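Local coordinates for T9SS C-terminal target domain-containing protein (PDB 5JVK) that probably hydrolyses O-glycosidic bonds, as an endo-acting family 39 glycoside hydrolase from a gut symbiont, at residues A[454-459]-A[479-484]; A[428-433]-A[444-449]. One frame throughout, in Å; residues are numbered along the deposited sequence.

Contact 1: A[454-459]-A[479-484]; sequences TIRVKA and TVDNGY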
ATOM      1  N   THR A 454     -14.890   1.348 -25.308  1.00 26.63           N
ATOM      2  CA  THR A 454     -13.893   1.023 -26.313  1.00 26.65           C
ATOM      3  C   THR A 454     -13.325   2.323 -26.880  1.00 27.19           C
ATOM      4  O   THR A 454     -14.077   3.260 -27.150  1.00 26.88           O
ATOM      5  CB  THR A 454     -14.515   0.186 -27.443  1.00 26.27           C
ATOM      6  OG1 THR A 454     -15.056  -1.025 -26.893  1.00 25.87           O
ATOM      7  CG2 THR A 454     -13.478  -0.155 -28.512  1.00 26.05           C
ATOM      8  N   ILE A 455     -12.002   2.381 -27.034  1.00 27.90           N
ATOM      9  CA  ILE A 455     -11.339   3.498 -27.715  1.00 28.47           C
ATOM     10  C   ILE A 455     -10.330   2.995 -28.744  1.00 29.31           C
ATOM     11  O   ILE A 455      -9.899   1.841 -28.703  1.00 28.81           O
ATOM     12  CB  ILE A 455     -10.636   4.473 -26.735  1.00 28.45           C
ATOM     13  CG1 ILE A 455      -9.548   3.770 -25.911  1.00 28.29           C
ATOM     14  CG2 ILE A 455     -11.651   5.129 -25.809  1.00 28.46           C
ATOM     15  CD1 ILE A 455      -8.504   4.722 -25.375  1.00 28.24           C
ATOM     16  N   ARG A 456      -9.964   3.886 -29.659  1.00 30.88           N
ATOM     17  CA  ARG A 456      -8.983   3.607 -30.693  1.00 32.37           C
ATOM     18  C   ARG A 456      -7.833   4.579 -30.531  1.00 33.15           C
ATOM     19  O   ARG A 456      -8.004   5.766 -30.759  1.00 32.83           O
ATOM     20  CB  ARG A 456      -9.628   3.741 -32.070  1.00 32.69           C
ATOM     21  CG  ARG A 456     -10.500   2.553 -32.409  1.00 33.44           C
ATOM     22  CD  ARG A 456     -11.434   2.815 -33.575  1.00 34.34           C
ATOM     23  NE  ARG A 456     -12.013   1.559 -34.057  1.00 35.19           N
ATOM     24  CZ  ARG A 456     -12.988   0.870 -33.453  1.00 36.15           C
ATOM     25  NH1 ARG A 456     -13.550   1.292 -32.317  1.00 36.32           N
ATOM     26  NH2 ARG A 456     -13.413  -0.269 -33.998  1.00 36.43           N
ATOM     27  N   VAL A 457      -6.675   4.075 -30.114  1.00 35.12           N
ATOM     28  CA  VAL A 457      -5.473   4.888 -29.936  1.00 36.68           C
ATOM     29  C   VAL A 457      -4.534   4.592 -31.091  1.00 38.40           C
ATOM     30  O   VAL A 457      -4.285   3.422 -31.387  1.00 38.78           O
ATOM     31  CB  VAL A 457      -4.753   4.549 -28.613  1.00 36.54           C
ATOM     32  CG1 VAL A 457      -3.569   5.485 -28.386  1.00 36.79           C
ATOM     33  CG2 VAL A 457      -5.727   4.613 -27.443  1.00 36.36           C
ATOM     34  N   LYS A 458      -4.013   5.636 -31.737  1.00 40.76           N
ATOM     35  CA  LYS A 458      -3.038   5.448 -32.813  1.00 43.86           C
ATOM     36  C   LYS A 458      -1.782   4.799 -32.242  1.00 45.65           C
ATOM     37  O   LYS A 458      -1.287   5.230 -31.202  1.00 44.92           O
ATOM     38  CB  LYS A 458      -2.673   6.769 -33.496  1.00 45.36           C
ATOM     39  CG  LYS A 458      -1.581   6.615 -34.547  1.00 47.19           C
ATOM     40  CD  LYS A 458      -1.500   7.790 -35.503  1.00 49.40           C
ATOM     41  CE  LYS A 458      -0.432   7.545 -36.560  1.00 51.15           C
ATOM     42  NZ  LYS A 458      -0.028   8.794 -37.261  1.00 52.41           N
ATOM     43  N   ALA A 459      -1.285   3.773 -32.937  1.00 48.32           N
ATOM     44  CA  ALA A 459      -0.137   2.979 -32.489  1.00 50.30           C
ATOM     45  C   ALA A 459       1.109   3.856 -32.294  1.00 52.16           C
ATOM     46  O   ALA A 459       1.727   4.271 -33.281  1.00 53.30           O
ATOM     47  CB  ALA A 459       0.153   1.864 -33.488  1.00 49.95           C
ATOM     48  N   THR A 479      -5.594  -5.728 -31.120  1.00 26.77           N
ATOM     49  CA  THR A 479      -6.586  -5.575 -32.179  1.00 26.65           C
ATOM     50  C   THR A 479      -6.253  -4.297 -32.941  1.00 27.42           C
ATOM     51  O   THR A 479      -6.331  -3.205 -32.380  1.00 27.45           O
ATOM     52  CB  THR A 479      -8.010  -5.496 -31.608  1.00 26.06           C
ATOM     53  OG1 THR A 479      -8.288  -6.686 -30.867  1.00 26.06           O
ATOM     54  CG2 THR A 479      -9.046  -5.348 -32.717  1.00 25.90           C
ATOM     55  N   VAL A 480      -5.890  -4.440 -34.214  1.00 28.53           N
ATOM     56  CA  VAL A 480      -5.385  -3.329 -35.019  1.00 29.98           C
ATOM     57  C   VAL A 480      -6.387  -2.955 -36.111  1.00 31.45           C
ATOM     58  O   VAL A 480      -6.594  -3.720 -37.055  1.00 32.18           O
ATOM     59  CB  VAL A 480      -4.025  -3.684 -35.658  1.00 29.91           C
ATOM     60  CG1 VAL A 480      -3.419  -2.467 -36.356  1.00 30.28           C
ATOM     61  CG2 VAL A 480      -3.074  -4.236 -34.603  1.00 29.54           C
ATOM     62  N   ASP A 481      -7.005  -1.783 -35.972  1.00 32.98           N
ATOM     63  CA  ASP A 481      -7.948  -1.263 -36.959  1.00 34.71           C
ATOM     64  C   ASP A 481      -7.303  -0.117 -37.737  1.00 35.88           C
ATOM     65  O   ASP A 481      -7.408   1.045 -37.342  1.00 36.26           O
ATOM     66  CB  ASP A 481      -9.236  -0.806 -36.266  1.00 35.56           C
ATOM     67  CG  ASP A 481     -10.257  -0.211 -37.235  1.00 36.87           C
ATOM     68  OD1 ASP A 481     -10.298  -0.623 -38.417  1.00 37.65           O
ATOM     69  OD2 ASP A 481     -11.025   0.677 -36.802  1.00 37.74           O
ATOM     70  N   ASN A 482      -6.618  -0.464 -38.827  1.00 36.93           N
ATOM     71  CA  ASN A 482      -6.064   0.508 -39.775  1.00 37.90           C
ATOM     72  C   ASN A 482      -5.095   1.499 -39.104  1.00 37.43           C
ATOM     73  O   ASN A 482      -5.253   2.719 -39.203  1.00 36.96           O
ATOM     74  CB  ASN A 482      -7.214   1.233 -40.498  1.00 39.60           C
ATOM     75  CG  ASN A 482      -6.750   2.034 -41.704  1.00 41.53           C
ATOM     76  OD1 ASN A 482      -5.817   1.646 -42.417  1.00 42.83           O
ATOM     77  ND2 ASN A 482      -7.407   3.164 -41.943  1.00 42.54           N
ATOM     78  N   GLY A 483      -4.103   0.951 -38.410  1.00 37.14           N
ATOM     79  CA  GLY A 483      -3.102   1.746 -37.695  1.00 36.63           C
ATOM     80  C   GLY A 483      -3.507   2.267 -36.319  1.00 35.99           C
ATOM     81  O   GLY A 483      -2.774   3.068 -35.733  1.00 37.05           O
ATOM     82  N   TYR A 484      -4.654   1.818 -35.801  1.00 34.27           N
ATOM     83  CA  TYR A 484      -5.129   2.180 -34.462  1.00 32.76           C
ATOM     84  C   TYR A 484      -5.306   0.924 -33.623  1.00 30.58           C
ATOM     85  O   TYR A 484      -5.857  -0.071 -34.097  1.00 30.07           O
ATOM     86  CB  TYR A 484      -6.467   2.918 -34.540  1.00 33.68           C
ATOM     87  CG  TYR A 484      -6.354   4.349 -34.997  1.00 34.89           C
ATOM     88  CD1 TYR A 484      -6.118   4.655 -36.337  1.00 35.68           C
ATOM     89  CD2 TYR A 484      -6.488   5.405 -34.093  1.00 35.41           C
ATOM     90  CE1 TYR A 484      -6.012   5.972 -36.766  1.00 36.38           C
ATOM     91  CE2 TYR A 484      -6.384   6.725 -34.512  1.00 35.90           C
ATOM     92  CZ  TYR A 484      -6.148   7.004 -35.848  1.00 36.48           C
ATOM     93  OH  TYR A 484      -6.044   8.306 -36.272  1.00 37.29           O
TER

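Contact 2: A[428-433]-A[444-449]; sequences VNKVLA and TAWTTK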
ATOM      1  N   VAL A 428     -12.383  11.337 -18.849  1.00 23.44           N
ATOM      2  CA  VAL A 428     -13.156  10.124 -18.564  1.00 23.56           C
ATOM      3  C   VAL A 428     -12.301   8.876 -18.799  1.00 23.55           C
ATOM      4  O   VAL A 428     -12.309   7.956 -17.978  1.00 23.82           O
ATOM      5  CB  VAL A 428     -14.457  10.078 -19.407  1.00 23.92           C
ATOM      6  CG1 VAL A 428     -15.129   8.709 -19.352  1.00 24.28           C
ATOM      7  CG2 VAL A 428     -15.430  11.142 -18.919  1.00 24.21           C
ATOM      8  N   ASN A 429     -11.579   8.863 -19.919  1.00 23.48           N
ATOM      9  CA  ASN A 429     -10.607   7.814 -20.239  1.00 23.50           C
ATOM     10  C   ASN A 429      -9.192   8.363 -20.070  1.00 23.59           C
ATOM     11  O   ASN A 429      -8.957   9.553 -20.279  1.00 23.64           O
ATOM     12  CB  ASN A 429     -10.812   7.324 -21.674  1.00 23.51           C
ATOM     13  CG  ASN A 429     -12.223   6.816 -21.923  1.00 23.53           C
ATOM     14  OD1 ASN A 429     -12.784   6.093 -21.103  1.00 23.56           O
ATOM     15  ND2 ASN A 429     -12.802   7.195 -23.053  1.00 23.44           N
ATOM     16  N   LYS A 430      -8.261   7.491 -19.690  1.00 23.48           N
ATOM     17  CA  LYS A 430      -6.860   7.856 -19.475  1.00 23.36           C
ATOM     18  C   LYS A 430      -5.974   6.967 -20.318  1.00 22.99           C
ATOM     19  O   LYS A 430      -6.165   5.758 -20.332  1.00 22.94           O
ATOM     20  CB  LYS A 430      -6.462   7.665 -18.006  1.00 23.84           C
ATOM     21  CG  LYS A 430      -6.385   8.931 -17.168  1.00 24.00           C
ATOM     22  CD  LYS A 430      -7.739   9.355 -16.643  1.00 24.43           C
ATOM     23  CE  LYS A 430      -7.589  10.333 -15.493  1.00 24.71           C
ATOM     24  NZ  LYS A 430      -8.920  10.761 -14.991  1.00 25.03           N
ATOM     25  N   VAL A 431      -5.013   7.570 -21.015  1.00 22.77           N
ATOM     26  CA  VAL A 431      -3.906   6.843 -21.643  1.00 22.79           C
ATOM     27  C   VAL A 431      -2.624   7.597 -21.294  1.00 22.64           C
ATOM     28  O   VAL A 431      -2.444   8.741 -21.712  1.00 22.67           O
ATOM     29  CB  VAL A 431      -4.064   6.714 -23.174  1.00 22.86           C
ATOM     30  CG1 VAL A 431      -2.926   5.881 -23.760  1.00 22.97           C
ATOM     31  CG2 VAL A 431      -5.406   6.079 -23.524  1.00 22.89           C
ATOM     32  N   LEU A 432      -1.751   6.954 -20.520  1.00 22.45           N
ATOM     33  CA  LEU A 432      -0.574   7.598 -19.940  1.00 22.50           C
ATOM     34  C   LEU A 432       0.676   6.816 -20.313  1.00 22.56           C
ATOM     35  O   LEU A 432       0.643   5.590 -20.342  1.00 22.41           O
ATOM     36  CB  LEU A 432      -0.698   7.640 -18.415  1.00 22.53           C
ATOM     37  CG  LEU A 432      -2.017   8.114 -17.804  1.00 22.46           C
ATOM     38  CD1 LEU A 432      -2.017   7.864 -16.304  1.00 22.46           C
ATOM     39  CD2 LEU A 432      -2.249   9.585 -18.110  1.00 22.45           C
ATOM     40  N   ALA A 433       1.769   7.530 -20.583  1.00 22.76           N
ATOM     41  CA  ALA A 433       3.056   6.920 -20.938  1.00 22.96           C
ATOM     42  C   ALA A 433       4.072   7.104 -19.812  1.00 23.15           C
ATOM     43  O   ALA A 433       4.182   8.188 -19.239  1.00 23.24           O
ATOM     44  CB  ALA A 433       3.588   7.531 -22.223  1.00 22.99           C
ATOM     45  N   THR A 444      -0.214   2.895 -20.002  1.00 22.02           N
ATOM     46  CA  THR A 444      -1.338   2.347 -19.238  1.00 21.48           C
ATOM     47  C   THR A 444      -2.625   3.003 -19.703  1.00 21.03           C
ATOM     48  O   THR A 444      -2.616   4.167 -20.097  1.00 21.17           O
ATOM     49  CB  THR A 444      -1.178   2.506 -17.710  1.00 21.51           C
ATOM     50  OG1 THR A 444      -2.261   1.837 -17.052  1.00 21.35           O
ATOM     51  CG2 THR A 444      -1.153   3.973 -17.278  1.00 21.70           C
ATOM     52  N   ALA A 445      -3.725   2.257 -19.654  1.00 20.37           N
ATOM     53  CA  ALA A 445      -5.015   2.765 -20.110  1.00 19.99           C
ATOM     54  C   ALA A 445      -6.164   2.221 -19.275  1.00 19.62           C
ATOM     55  O   ALA A 445      -6.203   1.033 -18.962  1.00 19.73           O
ATOM     56  CB  ALA A 445      -5.227   2.433 -21.579  1.00 20.05           C
ATOM     57  N   TRP A 446      -7.087   3.106 -18.913  1.00 19.19           N
ATOM     58  CA  TRP A 446      -8.296   2.732 -18.189  1.00 18.87           C
ATOM     59  C   TRP A 446      -9.405   3.744 -18.445  1.00 19.32           C
ATOM     60  O   TRP A 446      -9.160   4.829 -18.977  1.00 19.37           O
ATOM     61  CB  TRP A 446      -8.016   2.598 -16.681  1.00 18.46           C
ATOM     62  CG  TRP A 446      -7.804   3.890 -15.917  1.00 17.93           C
ATOM     63  CD1 TRP A 446      -8.767   4.692 -15.382  1.00 17.67           C
ATOM     64  CD2 TRP A 446      -6.550   4.490 -15.573  1.00 17.72           C
ATOM     65  NE1 TRP A 446      -8.197   5.762 -14.743  1.00 17.47           N
ATOM     66  CE2 TRP A 446      -6.836   5.666 -14.848  1.00 17.49           C
ATOM     67  CE3 TRP A 446      -5.211   4.155 -15.820  1.00 17.69           C
ATOM     68  CZ2 TRP A 446      -5.833   6.509 -14.358  1.00 17.42           C
ATOM     69  CZ3 TRP A 446      -4.211   4.996 -15.329  1.00 17.64           C
ATOM     70  CH2 TRP A 446      -4.530   6.160 -14.608  1.00 17.41           C
ATOM     71  N   THR A 447     -10.620   3.371 -18.055  1.00 19.75           N
ATOM     72  CA  THR A 447     -11.769   4.268 -18.106  1.00 20.26           C
ATOM     73  C   THR A 447     -12.345   4.428 -16.705  1.00 20.88           C
ATOM     74  O   THR A 447     -12.314   3.492 -15.904  1.00 20.60           O
ATOM     75  CB  THR A 447     -12.858   3.779 -19.094  1.00 20.40           C
ATOM     76  OG1 THR A 447     -13.940   4.722 -19.123  1.00 20.48           O
ATOM     77  CG2 THR A 447     -13.409   2.397 -18.734  1.00 20.23           C
ATOM     78  N   THR A 448     -12.860   5.624 -16.419  1.00 21.57           N
ATOM     79  CA  THR A 448     -13.605   5.881 -15.188  1.00 22.18           C
ATOM     80  C   THR A 448     -15.051   5.357 -15.258  1.00 23.06           C
ATOM     81  O   THR A 448     -15.711   5.233 -14.228  1.00 22.64           O
ATOM     82  CB  THR A 448     -13.619   7.384 -14.849  1.00 22.08           C
ATOM     83  OG1 THR A 448     -14.171   8.129 -15.942  1.00 21.81           O
ATOM     84  CG2 THR A 448     -12.206   7.874 -14.570  1.00 22.24           C
ATOM     85  N   LYS A 449     -15.541   5.056 -16.462  1.00 24.42           N
ATOM     86  CA  LYS A 449     -16.912   4.566 -16.636  1.00 25.98           C
ATOM     87  C   LYS A 449     -17.052   3.120 -16.155  1.00 26.55           C
ATOM     88  O   LYS A 449     -16.332   2.235 -16.622  1.00 26.53           O
ATOM     89  CB  LYS A 449     -17.351   4.698 -18.099  1.00 26.78           C
ATOM     90  CG  LYS A 449     -17.515   6.147 -18.533  1.00 27.67           C
ATOM     91  CD  LYS A 449     -17.642   6.308 -20.039  1.00 28.60           C
ATOM     92  CE  LYS A 449     -18.945   5.735 -20.574  1.00 29.26           C
ATOM     93  NZ  LYS A 449     -19.287   6.315 -21.905  1.00 29.80           N
TER

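Contact 1: A[454-459]-A[479-484]
One face of the Tyr484 ring takes Lys458 CB, a CH-pi contact with the methylene 4.2 Å from the ring centroid and offset toward the rim; at the edge, near the ring plane, lie Arg456 O and the turn carbonyl Asn482 O. The Arg456 guanidinium meets Asp481 at its edge, where OD2 lies almost in its plane. These groups lie at the end of a two-stranded antiparallel ribbon where 453-458 finishes and 484-489 begins, the chain entering the second strand through a type I′ turn with Asn482 and Gly483 at its centre. Both turn residues have positive phi, and Asp481 and Tyr484 close it by exchanging two backbone hydrogen bonds. Lys458 and Tyr484 form a non-hydrogen-bonded pair, CA to CA 4.2 Å, with both CB atoms on the same face; further along, the ribbon continues through Val457 with Leu485 and Ile455 with Leu487. In the other direction, on the turn side of this pair, Ala459 N donates to Gly483 O at 3.2 Å, nearly straight at 177°. Arg456 sets CG beside its own backbone N (chi1 -76°) and runs extended to NE, bringing the head over to Asp481. There NE donates to Asp481 OD2 at 3.0 Å in a surface salt bridge, using the anti lone pair of OD2, with guanidinium and carboxylate planes 88° apart.

Contact 2: A[428-433]-A[444-449]
Lys430 lays its aliphatic chain on the indole of Trp446, its partner in a hydrogen-bonded antiparallel pair of the hairpin 429-436/439-447. Its CB sits over the centre of the six-membered ring, 3.9 Å from the centroid, a CH-pi contact. A bend at chi2 (83°) keeps the chain on the indole: CG lies 3.8 Å from Trp446 CZ2, and CD is 4.1 Å from both Trp446 CZ2 and Trp446 NE1. NZ donates to Gly427 O and forms a salt bridge with Asp297 OD1, which also accepts from Trp446 NE1. Leu432 CD1 meets the indole at Trp446 CH2, 3.5 Å away. At the open end of the hairpin, Val428 O accepts twice, from Thr448 N at 2.9 Å and from Thr448 OG1 at 2.8 Å, the hydroxyl arriving on a lone pair. Across the non-hydrogen-bonded pair, Thr447 OG1 donates to Asn429 OD1 at 2.7 Å; the same hydroxyl accepts from Lys449 N, forming an ST turn. Lys430, Leu432, Thr444 and Trp446 share one face, where Leu432, Thr444 and Trp446 reach helix 350-366 through Arg366, Leu362, and Arg359 with Leu363, while Asn429, Ala445 and Thr447 touch strand 484-489 and Val431 packs on strand 419-425.

Contact 2 lies in the six-stranded antiparallel sheet and contact 1 in the two-stranded ribbon packed on it, an arrangement resembling a small beta-sandwich, which follows the eight-stranded barrel in the chain. Their centres are about 15 Å apart. Ile455 joins them, with CG2 3.6 Å from Asn429 ND2 and CD1 3.9 Å from Val431 CG2, and Val457 CG2 adds a looser approach of 4.2 Å to the same Val431 CG2. The other face of the hairpin turns to the barrel's helix 350-366, so 428-433 with 444-449 lies between barrel and ribbon. The centre of contact 1 is about 34 Å from the centre of the chain, that of contact 2 about 21 Å.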